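Local atomic coordinates of 2-C-methyl-D-erythritol 4-phosphate cytidylyltransferase (Thermus thermophilus HB8, PDB entry 2PX7), a protein that probably catalyses the transfer of a cytidylyl group from CTP to 2-C-methyl-D-erythritol 4-phosphate, a step of isoprenoid biosynthesis by the DXP pathway. Residues E67-L72 and L101-L106. Sequence-based numbering, arbitrary orientation.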
ATOM      1  N   GLU A  67     -17.131  -4.242  24.686  1.00 36.59           N
ATOM      2  CA  GLU A  67     -16.331  -5.421  25.057  1.00 35.68           C
ATOM      3  C   GLU A  67     -15.148  -5.598  24.091  1.00 34.84           C
ATOM      4  O   GLU A  67     -15.334  -5.632  22.867  1.00 34.75           O
ATOM      5  CB  GLU A  67     -17.231  -6.664  25.046  1.00 35.66           C
ATOM      6  CG  GLU A  67     -16.536  -7.988  25.342  1.00 35.91           C
ATOM      7  CD  GLU A  67     -17.494  -9.177  25.273  1.00 36.59           C
ATOM      8  OE1 GLU A  67     -17.998  -9.500  24.173  1.00 35.03           O
ATOM      9  OE2 GLU A  67     -17.728  -9.804  26.331  1.00 39.21           O
ATOM     10  N   VAL A  68     -13.940  -5.664  24.641  1.00 33.91           N
ATOM     11  CA  VAL A  68     -12.736  -5.958  23.867  1.00 33.18           C
ATOM     12  C   VAL A  68     -12.145  -7.285  24.375  1.00 33.04           C
ATOM     13  O   VAL A  68     -11.893  -7.454  25.578  1.00 32.88           O
ATOM     14  CB  VAL A  68     -11.679  -4.829  23.938  1.00 33.19           C
ATOM     15  CG1 VAL A  68     -10.484  -5.135  23.023  1.00 32.28           C
ATOM     16  CG2 VAL A  68     -12.292  -3.450  23.588  1.00 33.24           C
ATOM     17  N   LEU A  69     -11.950  -8.220  23.450  1.00 31.96           N
ATOM     18  CA  LEU A  69     -11.392  -9.538  23.762  1.00 31.06           C
ATOM     19  C   LEU A  69     -10.113  -9.717  22.971  1.00 30.48           C
ATOM     20  O   LEU A  69     -10.094  -9.520  21.751  1.00 29.46           O
ATOM     21  CB  LEU A  69     -12.400 -10.631  23.407  1.00 31.19           C
ATOM     22  CG  LEU A  69     -13.741 -10.611  24.156  1.00 32.52           C
ATOM     23  CD1 LEU A  69     -14.798 -11.368  23.392  1.00 31.83           C
ATOM     24  CD2 LEU A  69     -13.601 -11.212  25.564  1.00 33.28           C
ATOM     25  N   VAL A  70      -9.045 -10.074  23.673  1.00 30.21           N
ATOM     26  CA  VAL A  70      -7.705 -10.139  23.100  1.00 30.49           C
ATOM     27  C   VAL A  70      -7.117 -11.534  23.278  1.00 31.53           C
ATOM     28  O   VAL A  70      -7.192 -12.114  24.368  1.00 31.50           O
ATOM     29  CB  VAL A  70      -6.754  -9.105  23.763  1.00 30.37           C
ATOM     30  CG1 VAL A  70      -5.335  -9.176  23.150  1.00 28.85           C
ATOM     31  CG2 VAL A  70      -7.326  -7.688  23.647  1.00 29.80           C
ATOM     32  N   ALA A  71      -6.525 -12.054  22.206  1.00 31.93           N
ATOM     33  CA  ALA A  71      -5.820 -13.324  22.237  1.00 32.89           C
ATOM     34  C   ALA A  71      -4.328 -13.069  22.282  1.00 34.17           C
ATOM     35  O   ALA A  71      -3.809 -12.275  21.488  1.00 34.83           O
ATOM     36  CB  ALA A  71      -6.169 -14.156  21.021  1.00 32.77           C
ATOM     37  N   LEU A  72      -3.631 -13.728  23.210  1.00 34.40           N
ATOM     38  CA  LEU A  72      -2.185 -13.597  23.290  1.00 35.47           C
ATOM     39  C   LEU A  72      -1.501 -14.961  23.206  1.00 36.43           C
ATOM     40  O   LEU A  72      -2.106 -15.976  23.553  1.00 36.04           O
ATOM     41  CB  LEU A  72      -1.776 -12.866  24.580  1.00 35.49           C
ATOM     42  CG  LEU A  72      -2.127 -11.380  24.692  1.00 35.34           C
ATOM     43  CD1 LEU A  72      -1.724 -10.854  26.059  1.00 34.83           C
ATOM     44  CD2 LEU A  72      -1.472 -10.557  23.566  1.00 35.97           C
ATOM     45  N   LEU A 101     -14.217 -15.619  19.629  1.00 30.08           N
ATOM     46  CA  LEU A 101     -15.622 -15.597  19.202  1.00 30.94           C
ATOM     47  C   LEU A 101     -16.555 -16.326  20.174  1.00 31.91           C
ATOM     48  O   LEU A 101     -17.687 -15.899  20.404  1.00 30.96           O
ATOM     49  CB  LEU A 101     -15.728 -16.232  17.813  1.00 30.60           C
ATOM     50  CG  LEU A 101     -16.960 -16.054  16.933  1.00 31.18           C
ATOM     51  CD1 LEU A 101     -17.404 -14.573  16.834  1.00 29.33           C
ATOM     52  CD2 LEU A 101     -16.638 -16.656  15.560  1.00 29.84           C
ATOM     53  N   GLU A 102     -16.065 -17.429  20.735  1.00 33.63           N
ATOM     54  CA  GLU A 102     -16.824 -18.207  21.708  1.00 35.83           C
ATOM     55  C   GLU A 102     -17.158 -17.385  22.953  1.00 35.60           C
ATOM     56  O   GLU A 102     -18.204 -17.599  23.573  1.00 35.98           O
ATOM     57  CB  GLU A 102     -16.038 -19.459  22.098  1.00 37.22           C
ATOM     58  CG  GLU A 102     -16.916 -20.596  22.590  1.00 43.83           C
ATOM     59  CD  GLU A 102     -16.106 -21.842  22.899  1.00 51.70           C
ATOM     60  OE1 GLU A 102     -15.351 -22.287  22.000  1.00 54.47           O
ATOM     61  OE2 GLU A 102     -16.234 -22.364  24.039  1.00 55.08           O
ATOM     62  N   ALA A 103     -16.279 -16.435  23.283  1.00 35.15           N
ATOM     63  CA  ALA A 103     -16.423 -15.561  24.448  1.00 35.21           C
ATOM     64  C   ALA A 103     -17.208 -14.276  24.178  1.00 35.46           C
ATOM     65  O   ALA A 103     -17.596 -13.588  25.125  1.00 35.04           O
ATOM     66  CB  ALA A 103     -15.047 -15.220  25.022  1.00 35.20           C
ATOM     67  N   ALA A 104     -17.443 -13.956  22.898  1.00 34.95           N
ATOM     68  CA  ALA A 104     -18.149 -12.725  22.514  1.00 34.80           C
ATOM     69  C   ALA A 104     -19.572 -12.700  23.096  1.00 34.99           C
ATOM     70  O   ALA A 104     -20.280 -13.692  23.007  1.00 34.57           O
ATOM     71  CB  ALA A 104     -18.178 -12.579  20.981  1.00 34.16           C
ATOM     72  N   SER A 105     -19.984 -11.578  23.698  1.00 35.41           N
ATOM     73  CA  SER A 105     -21.295 -11.512  24.354  1.00 36.10           C
ATOM     74  C   SER A 105     -22.336 -10.707  23.584  1.00 35.87           C
ATOM     75  O   SER A 105     -23.544 -10.834  23.839  1.00 35.86           O
ATOM     76  CB  SER A 105     -21.172 -11.019  25.810  1.00 37.05           C
ATOM     77  OG  SER A 105     -20.702  -9.684  25.872  1.00 39.59           O
ATOM     78  N   LEU A 106     -21.875  -9.924  22.607  1.00 34.59           N
ATOM     79  CA  LEU A 106     -22.745  -9.018  21.858  1.00 33.97           C
ATOM     80  C   LEU A 106     -23.000  -9.527  20.419  1.00 33.53           C
ATOM     81  O   LEU A 106     -22.164 -10.239  19.863  1.00 33.03           O
ATOM     82  CB  LEU A 106     -22.148  -7.602  21.895  1.00 34.38           C
ATOM     83  CG  LEU A 106     -21.988  -7.088  23.342  1.00 34.88           C
ATOM     84  CD1 LEU A 106     -20.889  -6.061  23.460  1.00 36.54           C
ATOM     85  CD2 LEU A 106     -23.313  -6.535  23.901  1.00 36.61           C
TER
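A103 and A104, on the way from helix 93-103 to strand 108-111, rest on L69 of strand 67-72, in the Rossmann-like alpha/beta fold of this cytidylyltransferase family. The site illustrates how a helix is returned to the parallel part of its mixed sheet: the helix packs on one face, and its connection runs on toward the next strand past side chains from that face. At A103 the contact is light and mainly apolar, the methyl CB standing 4.2 Å from CD1 of L69. The same leucine methyl comes closer to A104, lying 3.7 Å from its CA; with chi1 at -62°, CG of L69 points opposite its own carbonyl carbon, and the L69 side chain also touches L29 and V85 on the flanking strands.

S105 brings the polar half of the contact. Its backbone N gives a hydrogen bond to OE1 of E67, 2.9 Å long and fairly straight at 162°, received on the syn lone pair of that oxygen. E67 reaches the turn because its chain is extended, CG lying anti to the backbone N (chi1 177°). S27 OG of the neighbouring strand also bonds to OE1, giving this oxygen two partners. Replacing E67 with an alanine would probably leave the S105 N-H and the S27 hydroxyl without this carboxylate and the turn less firmly tied to the start of the strand. OE2 of E67 lies 3.0 Å from OG of S105, a weak hydrogen bond whose proton has a second acceptor within reach. L106 closes the contact with aliphatic packing, its CD1 4.0 Å from CB of E67.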